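Local structure of chemotaxis protein CheX (6VPW) at residues E70-Q73 with R79-G82; A13-V18 with I61-G66; A53-S58 with S109-D114. The protein probably dephosphorylates the phosphorylated response regulator CheY in the bacterial chemotaxis pathway. All coordinates share one frame; numbering follows the deposited sequence. Where two conformers were deposited one is given.

Contact 1 of 3, residues E70-Q73 with R79-G82; sequences EIMQ and RPNG
M72 CE lies 3.5 Å from P80 CG at the tightly packed end of this contact, where the methionine chain curls round one corner of the proline ring. With M72 CG anti to the carbonyl carbon (chi1 -76°) and the chain bent at chi2 and chi3, the terminal methyl is carried back to the ring carbon that M72 CB already touches; CB lies 3.5 Å from P80 CG. Both residues also rest on V87 of helix 85-107, and M72 reaches M90 as well, so these partners are apolar side chains. The segments belong to the turn by which the chain leaves helix 65-76 and heads for helix 85-107, bringing Q73 CA and R79 CA within 4.2 Å. The other side is polar, looser and nearer solvent. R79, extended from CG to NE, passes Q73 with its aliphatic carbons and donates from NH1 to Q73 OE1 at 3.2 Å, with 151° at the hydrogen. The amide oxygen sits at the guanidinium edge, close to its plane, although the two flat groups are turned 85° apart. R79 NH1 also gives a weak hydrogen bond to E70 OE1 at 3.3 Å, part of a salt bridge. A water spans the pair a second time, accepting from R79 NH2 at 2.7 Å and donating to E70 OE1 at 2.9 Å.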
loop_
_atom_site.group_PDB
_atom_site.type_symbol
_atom_site.label_atom_id
_atom_site.label_comp_id
_atom_site.label_asym_id
_atom_site.label_seq_id
_atom_site.Cartn_x
_atom_site.Cartn_y
_atom_site.Cartn_z
ATOM N N GLU A 70 -17.108 -9.487 -10.302
ATOM C CA GLU A 70 -17.703 -9.258 -11.650
ATOM C C GLU A 70 -16.580 -9.018 -12.662
ATOM O O GLU A 70 -16.637 -9.601 -13.757
ATOM C CB GLU A 70 -18.690 -8.089 -11.637
ATOM C CG GLU A 70 -19.603 -8.050 -12.853
ATOM C CD GLU A 70 -20.662 -9.137 -12.902
ATOM O OE1 GLU A 70 -20.911 -9.792 -11.856
ATOM O OE2 GLU A 70 -21.213 -9.353 -13.988
ATOM N N ILE A 71 -15.590 -8.197 -12.309
ATOM C CA ILE A 71 -14.427 -7.946 -13.209
ATOM C C ILE A 71 -13.748 -9.286 -13.528
ATOM O O ILE A 71 -13.515 -9.557 -14.734
ATOM C CB ILE A 71 -13.470 -6.914 -12.570
ATOM C CG1 ILE A 71 -14.148 -5.548 -12.453
ATOM C CG2 ILE A 71 -12.153 -6.819 -13.328
ATOM C CD1 ILE A 71 -13.394 -4.552 -11.601
ATOM N N MET A 72 -13.469 -10.093 -12.496
ATOM C CA MET A 72 -12.795 -11.415 -12.637
ATOM C C MET A 72 -13.607 -12.329 -13.559
ATOM O O MET A 72 -12.996 -12.990 -14.418
ATOM C CB MET A 72 -12.656 -12.110 -11.279
ATOM C CG MET A 72 -11.558 -11.540 -10.418
ATOM S SD MET A 72 -9.923 -11.992 -11.041
ATOM C CE MET A 72 -9.941 -13.763 -10.768
ATOM N N GLN A 73 -14.925 -12.393 -13.356
ATOM C CA GLN A 73 -15.767 -13.264 -14.220
ATOM C C GLN A 73 -15.611 -12.818 -15.680
ATOM O O GLN A 73 -15.464 -13.701 -16.550
ATOM C CB GLN A 73 -17.231 -13.214 -13.778
ATOM C CG GLN A 73 -18.164 -14.024 -14.665
ATOM C CD GLN A 73 -19.583 -14.030 -14.154
ATOM O OE1 GLN A 73 -19.870 -13.593 -13.041
ATOM N NE2 GLN A 73 -20.488 -14.543 -14.973
ATOM N N ARG A 79 -16.452 -17.207 -12.881
ATOM C CA ARG A 79 -16.534 -16.440 -11.609
ATOM C C ARG A 79 -15.770 -17.185 -10.517
ATOM O O ARG A 79 -16.028 -18.362 -10.278
ATOM C CB ARG A 79 -18.002 -16.258 -11.212
ATOM C CG ARG A 79 -18.225 -15.355 -10.009
ATOM C CD ARG A 79 -19.703 -15.264 -9.679
ATOM N NE ARG A 79 -19.990 -14.280 -8.645
ATOM C CZ ARG A 79 -20.144 -12.977 -8.860
ATOM N NH1 ARG A 79 -20.020 -12.482 -10.082
ATOM N NH2 ARG A 79 -20.407 -12.171 -7.844
ATOM N N PRO A 80 -14.801 -16.536 -9.829
ATOM C CA PRO A 80 -14.059 -17.180 -8.745
ATOM C C PRO A 80 -14.934 -17.381 -7.500
ATOM O O PRO A 80 -15.911 -16.665 -7.368
ATOM C CB PRO A 80 -12.929 -16.188 -8.403
ATOM C CG PRO A 80 -12.924 -15.187 -9.546
ATOM C CD PRO A 80 -14.344 -15.158 -10.066
ATOM N N ASN A 81 -14.542 -18.304 -6.615
ATOM C CA ASN A 81 -15.311 -18.567 -5.367
ATOM C C ASN A 81 -15.391 -17.329 -4.457
ATOM O O ASN A 81 -16.511 -16.814 -4.248
ATOM C CB ASN A 81 -14.723 -19.751 -4.586
ATOM C CG ASN A 81 -15.577 -20.196 -3.416
ATOM O OD1 ASN A 81 -16.691 -19.711 -3.225
ATOM N ND2 ASN A 81 -15.072 -21.135 -2.634
ATOM N N GLY A 82 -14.245 -16.862 -3.955
ATOM C CA GLY A 82 -14.150 -15.598 -3.197
ATOM C C GLY A 82 -12.971 -14.785 -3.698
ATOM O O GLY A 82 -12.623 -14.952 -4.888
HETATM O O HOH W 1 -20.700 -9.743 -8.937
#

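Contact 2 of 3, residues A13-V18 with I61-G66; sequences ASLMNV and ITFDEG
L15 sends its two methyls to different partners on the strand: L15 CD2 meets I61 CG2 at 4.2 Å, and L15 CD1 comes within 4.4 Å of F63 CZ, approaching the ring obliquely. The leucine and isoleucine run antiparallel past one another, and just one methyl of each makes the touch. With L15 CG anti to the backbone N (chi1 174°), the fork points from helix 8-23 to the sheet; I61 CG2, also anti to its own backbone N, extends from the strand to meet it. F63 starts at an angle to the helix, but the far end of its ring swings back toward L15. I61 and F63 are two residues apart on strand 56-63 and so share one face of the antiparallel sheet, on which the helix lies. V98 of helix 85-107 closes one flank, touching both L15 and I61, while I150, F141 and L27 complete the apolar surroundings of L15; F63 in turn packs on A148 and on I71 of helix 65-76. Farther out, backbone hydrogen bonds hold the strand in place: I61 pairs with G46, F63 with V44, and the intervening T62 with F149 on the other neighbouring strand. Beyond F63 the chain turns at D64 into helix 65-76, whose first amide, E65 N, is bonded to D43 OD2. The three residues that meet are buried and purely hydrocarbon at their points of touch. The contact is van der Waals alone, with no hydrogen bond between the two segments, so the fit probably depends on shape, while the strand's backbone bonds fix I61 and F63.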
loop_
_atom_site.group_PDB
_atom_site.type_symbol
_atom_site.label_atom_id
_atom_site.label_comp_id
_atom_site.label_asym_id
_atom_site.label_seq_id
_atom_site.Cartn_x
_atom_site.Cartn_y
_atom_site.Cartn_z
ATOM N N ALA A 13 -9.440 8.376 -15.929
ATOM C CA ALA A 13 -9.666 7.861 -17.300
ATOM C C ALA A 13 -9.024 6.476 -17.460
ATOM O O ALA A 13 -9.640 5.578 -18.080
ATOM C CB ALA A 13 -9.113 8.858 -18.300
ATOM N N SER A 14 -7.844 6.292 -16.862
ATOM C CA SER A 14 -7.111 5.007 -16.992
ATOM C C SER A 14 -7.893 3.852 -16.350
ATOM O O SER A 14 -7.956 2.778 -16.985
ATOM C CB SER A 14 -5.726 5.110 -16.424
ATOM O OG SER A 14 -4.978 3.956 -16.744
ATOM N N LEU A 15 -8.442 4.035 -15.142
ATOM C CA LEU A 15 -9.219 2.925 -14.513
ATOM C C LEU A 15 -10.451 2.626 -15.374
ATOM O O LEU A 15 -10.750 1.453 -15.592
ATOM C CB LEU A 15 -9.651 3.269 -13.084
ATOM C CG LEU A 15 -10.566 2.231 -12.427
ATOM C CD1 LEU A 15 -9.875 0.882 -12.301
ATOM C CD2 LEU A 15 -11.041 2.694 -11.065
ATOM N N MET A 16 -11.135 3.662 -15.839
ATOM C CA MET A 16 -12.363 3.412 -16.641
ATOM C C MET A 16 -11.995 2.704 -17.943
ATOM O O MET A 16 -12.715 1.749 -18.311
ATOM C CB MET A 16 -13.094 4.720 -16.939
ATOM C CG MET A 16 -13.675 5.354 -15.696
ATOM S SD MET A 16 -14.483 6.914 -16.032
ATOM C CE MET A 16 -15.721 6.378 -17.222
ATOM N N ASN A 17 -10.916 3.128 -18.598
ATOM C CA ASN A 17 -10.526 2.512 -19.899
ATOM C C ASN A 17 -10.017 1.084 -19.704
ATOM O O ASN A 17 -10.284 0.247 -20.591
ATOM C CB ASN A 17 -9.515 3.388 -20.636
ATOM C CG ASN A 17 -10.144 4.696 -21.047
ATOM O OD1 ASN A 17 -11.365 4.776 -21.141
ATOM N ND2 ASN A 17 -9.336 5.715 -21.276
ATOM N N VAL A 18 -9.323 0.810 -18.596
ATOM C CA VAL A 18 -8.795 -0.561 -18.353
ATOM C C VAL A 18 -9.993 -1.500 -18.164
ATOM O O VAL A 18 -10.021 -2.582 -18.811
ATOM C CB VAL A 18 -7.815 -0.606 -17.157
ATOM C CG1 VAL A 18 -7.539 -2.026 -16.707
ATOM C CG2 VAL A 18 -6.503 0.099 -17.462
ATOM N N ILE A 61 -6.402 1.696 -5.510
ATOM C CA ILE A 61 -7.706 1.378 -6.140
ATOM C C ILE A 61 -8.371 0.400 -5.193
ATOM O O ILE A 61 -7.771 -0.665 -4.939
ATOM C CB ILE A 61 -7.583 0.750 -7.537
ATOM C CG1 ILE A 61 -6.679 1.562 -8.465
ATOM C CG2 ILE A 61 -8.976 0.569 -8.113
ATOM C CD1 ILE A 61 -6.408 0.873 -9.779
ATOM N N THR A 62 -9.557 0.751 -4.714
ATOM C CA THR A 62 -10.279 -0.120 -3.761
ATOM C C THR A 62 -11.568 -0.580 -4.428
ATOM O O THR A 62 -12.261 0.286 -5.017
ATOM C CB THR A 62 -10.544 0.639 -2.459
ATOM O OG1 THR A 62 -9.270 0.979 -1.896
ATOM C CG2 THR A 62 -11.371 -0.181 -1.497
ATOM N N PHE A 63 -11.871 -1.873 -4.299
ATOM C CA PHE A 63 -13.090 -2.465 -4.897
ATOM C C PHE A 63 -13.956 -3.165 -3.855
ATOM O O PHE A 63 -13.415 -3.846 -2.947
ATOM C CB PHE A 63 -12.723 -3.559 -5.906
ATOM C CG PHE A 63 -11.904 -3.102 -7.082
ATOM C CD1 PHE A 63 -12.513 -2.627 -8.228
ATOM C CD2 PHE A 63 -10.521 -3.118 -7.027
ATOM C CE1 PHE A 63 -11.754 -2.208 -9.309
ATOM C CE2 PHE A 63 -9.765 -2.707 -8.110
ATOM C CZ PHE A 63 -10.385 -2.275 -9.257
ATOM N N ASP A 64 -15.274 -3.045 -4.038
ATOM C CA ASP A 64 -16.229 -3.906 -3.295
ATOM C C ASP A 64 -16.024 -5.324 -3.832
ATOM O O ASP A 64 -15.695 -5.453 -5.038
ATOM C CB ASP A 64 -17.685 -3.462 -3.487
ATOM C CG ASP A 64 -18.036 -2.183 -2.750
ATOM O OD1 ASP A 64 -17.226 -1.764 -1.923
ATOM O OD2 ASP A 64 -19.116 -1.620 -3.015
ATOM N N GLU A 65 -16.239 -6.343 -2.994
ATOM C CA GLU A 65 -16.049 -7.755 -3.419
ATOM C C GLU A 65 -16.897 -8.048 -4.659
ATOM O O GLU A 65 -16.352 -8.641 -5.615
ATOM C CB GLU A 65 -16.406 -8.712 -2.276
ATOM C CG GLU A 65 -16.294 -10.177 -2.644
ATOM C CD GLU A 65 -16.344 -11.120 -1.453
ATOM O OE1 GLU A 65 -16.205 -12.341 -1.662
ATOM O OE2 GLU A 65 -16.502 -10.629 -0.322
ATOM N N GLY A 66 -18.169 -7.637 -4.644
ATOM C CA GLY A 66 -19.091 -7.906 -5.764
ATOM C C GLY A 66 -18.522 -7.421 -7.086
ATOM O O GLY A 66 -18.599 -8.165 -8.086
#

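Contact 3 of 3, residues A53-S58 with S109-D114; sequences AQTRGS and SGFDFD
The loop just past the Schellman end of helix 85-107 brings F111 and D112 against T55 and A53, on its way to strand 114-123, outermost of the sheet within this chain. In the Schellman motif F111 N bonds to L106 O and G110 N to A107 O, with G110 at positive phi. T55 CG2 touches F111 CZ at 4.0 Å, the two side chains crossing at about a right angle; the same methyl lies 4.2 Å from D112 O. With T55 OG1 anti to the backbone N (chi1 -163°), the hydroxyl turns to the C-terminal carboxylate, bonding to E155 OXT, while the methyl is turned to F111. F111 itself packs edge-to-face with F154 and has F113 CE2 at its edge. Toward the exposed rim, a water accepts from Q54 N at 2.9 Å and donates to D112 O at 2.7 Å. The dimer interface begins alongside, where R56 NH1 bonds to M115 O of the second subunit. Across the segments there is no direct hydrogen bond: one methyl against an aromatic ring and one bridging water join the loop to the turn that leads into strand 56-63. T55 thus meets the loop with its methyl and E155 with its hydroxyl.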
loop_
_atom_site.group_PDB
_atom_site.type_symbol
_atom_site.label_atom_id
_atom_site.label_comp_id
_atom_site.label_asym_id
_atom_site.label_seq_id
_atom_site.Cartn_x
_atom_site.Cartn_y
_atom_site.Cartn_z
ATOM N N ALA A 53 11.700 12.412 -10.580
ATOM C CA ALA A 53 12.835 13.280 -10.192
ATOM C C ALA A 53 12.327 14.481 -9.388
ATOM O O ALA A 53 13.052 14.914 -8.485
ATOM C CB ALA A 53 13.606 13.731 -11.412
ATOM N N GLN A 54 11.117 14.968 -9.668
ATOM C CA GLN A 54 10.651 16.201 -8.973
ATOM C C GLN A 54 9.310 15.975 -8.265
ATOM O O GLN A 54 8.726 16.966 -7.786
ATOM C CB GLN A 54 10.599 17.363 -9.972
ATOM C CG GLN A 54 11.980 17.838 -10.407
ATOM C CD GLN A 54 12.788 18.389 -9.255
ATOM O OE1 GLN A 54 12.246 18.884 -8.268
ATOM N NE2 GLN A 54 14.102 18.309 -9.371
ATOM N N THR A 55 8.854 14.726 -8.169
ATOM C CA THR A 55 7.596 14.454 -7.429
ATOM C C THR A 55 7.610 13.011 -6.925
ATOM O O THR A 55 8.406 12.213 -7.431
ATOM C CB THR A 55 6.349 14.701 -8.292
ATOM O OG1 THR A 55 5.235 14.810 -7.407
ATOM C CG2 THR A 55 6.084 13.604 -9.300
ATOM N N ARG A 56 6.788 12.721 -5.923
ATOM C CA ARG A 56 6.614 11.323 -5.460
ATOM C C ARG A 56 5.219 11.210 -4.868
ATOM O O ARG A 56 4.650 12.244 -4.503
ATOM C CB ARG A 56 7.643 10.898 -4.421
ATOM C CG ARG A 56 7.557 11.653 -3.102
ATOM C CD ARG A 56 8.454 10.988 -2.083
ATOM N NE ARG A 56 8.579 11.752 -0.855
ATOM C CZ ARG A 56 9.385 11.434 0.141
ATOM N NH1 ARG A 56 10.135 10.349 0.060
ATOM N NH2 ARG A 56 9.451 12.212 1.208
ATOM N N GLY A 57 4.699 9.997 -4.781
ATOM C CA GLY A 57 3.346 9.864 -4.222
ATOM C C GLY A 57 2.882 8.432 -4.234
ATOM O O GLY A 57 3.736 7.519 -4.363
ATOM N N SER A 58 1.583 8.244 -4.051
ATOM C CA SER A 58 0.999 6.881 -4.003
ATOM C C SER A 58 -0.407 6.904 -4.594
ATOM O O SER A 58 -1.031 7.972 -4.619
ATOM C CB SER A 58 0.976 6.348 -2.588
ATOM O OG SER A 58 0.344 7.284 -1.699
ATOM N N SER A 109 2.788 15.377 -20.675
ATOM C CA SER A 109 2.531 16.706 -20.053
ATOM C C SER A 109 3.732 17.128 -19.192
ATOM O O SER A 109 3.571 18.069 -18.422
ATOM C CB SER A 109 1.265 16.680 -19.222
ATOM O OG SER A 109 0.154 16.217 -19.978
ATOM N N GLY A 110 4.872 16.429 -19.294
ATOM C CA GLY A 110 6.097 16.776 -18.544
ATOM C C GLY A 110 6.035 16.345 -17.078
ATOM O O GLY A 110 6.811 16.868 -16.278
ATOM N N PHE A 111 5.127 15.438 -16.732
ATOM C CA PHE A 111 4.973 14.940 -15.335
ATOM C C PHE A 111 5.513 13.506 -15.321
ATOM O O PHE A 111 4.773 12.577 -15.687
ATOM C CB PHE A 111 3.504 15.089 -14.936
ATOM C CG PHE A 111 3.147 14.689 -13.528
ATOM C CD1 PHE A 111 3.013 13.354 -13.175
ATOM C CD2 PHE A 111 2.884 15.654 -12.567
ATOM C CE1 PHE A 111 2.671 12.996 -11.882
ATOM C CE2 PHE A 111 2.524 15.290 -11.280
ATOM C CZ PHE A 111 2.427 13.963 -10.939
ATOM N N ASP A 112 6.782 13.343 -14.951
ATOM C CA ASP A 112 7.465 12.029 -15.079
ATOM C C ASP A 112 7.561 11.300 -13.738
ATOM O O ASP A 112 7.922 11.940 -12.706
ATOM C CB ASP A 112 8.876 12.213 -15.639
ATOM C CG ASP A 112 8.930 12.780 -17.051
ATOM O OD1 ASP A 112 8.345 12.168 -17.957
ATOM O OD2 ASP A 112 9.557 13.830 -17.224
ATOM N N PHE A 113 7.316 9.990 -13.764
ATOM C CA PHE A 113 7.510 9.180 -12.533
ATOM C C PHE A 113 7.725 7.721 -12.917
ATOM O O PHE A 113 7.339 7.319 -14.040
ATOM C CB PHE A 113 6.334 9.335 -11.563
ATOM C CG PHE A 113 5.009 8.826 -12.068
ATOM C CD1 PHE A 113 4.701 7.478 -12.010
ATOM C CD2 PHE A 113 4.070 9.701 -12.600
ATOM C CE1 PHE A 113 3.486 7.007 -12.480
ATOM C CE2 PHE A 113 2.843 9.234 -13.032
ATOM C CZ PHE A 113 2.561 7.885 -12.995
ATOM N N ASP A 114 8.347 6.975 -12.004
ATOM C CA ASP A 114 8.554 5.511 -12.149
ATOM C C ASP A 114 7.716 4.840 -11.063
ATOM O O ASP A 114 7.531 5.479 -9.998
ATOM C CB ASP A 114 10.032 5.153 -12.038
ATOM C CG ASP A 114 10.870 5.768 -13.139
ATOM O OD1 ASP A 114 10.531 5.540 -14.318
ATOM O OD2 ASP A 114 11.815 6.509 -12.800
HETATM O O HOH W 2 9.600 13.927 -11.964
#

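From the N terminus, helix 8-23 supplies the first half of contact 2. The chain then runs through several strands to 53-58, where contact 3 opens, and contact 2 closes only at 61-66, tying helix 8-23 to the inner strand 56-63; the two loops therefore cross. Contact 1 follows in series, closing a short loop that ties helix 65-76 to the segment just after it. It is nested within the larger loop that contact 3 closes at 109-114, joining the approach to strand 56-63 with the loop after helix 85-107. Contacts 1 and 2 touch, whereas contacts 1 and 3 lie on opposite sides of the chain's centre, nearest atoms about 19 Å apart.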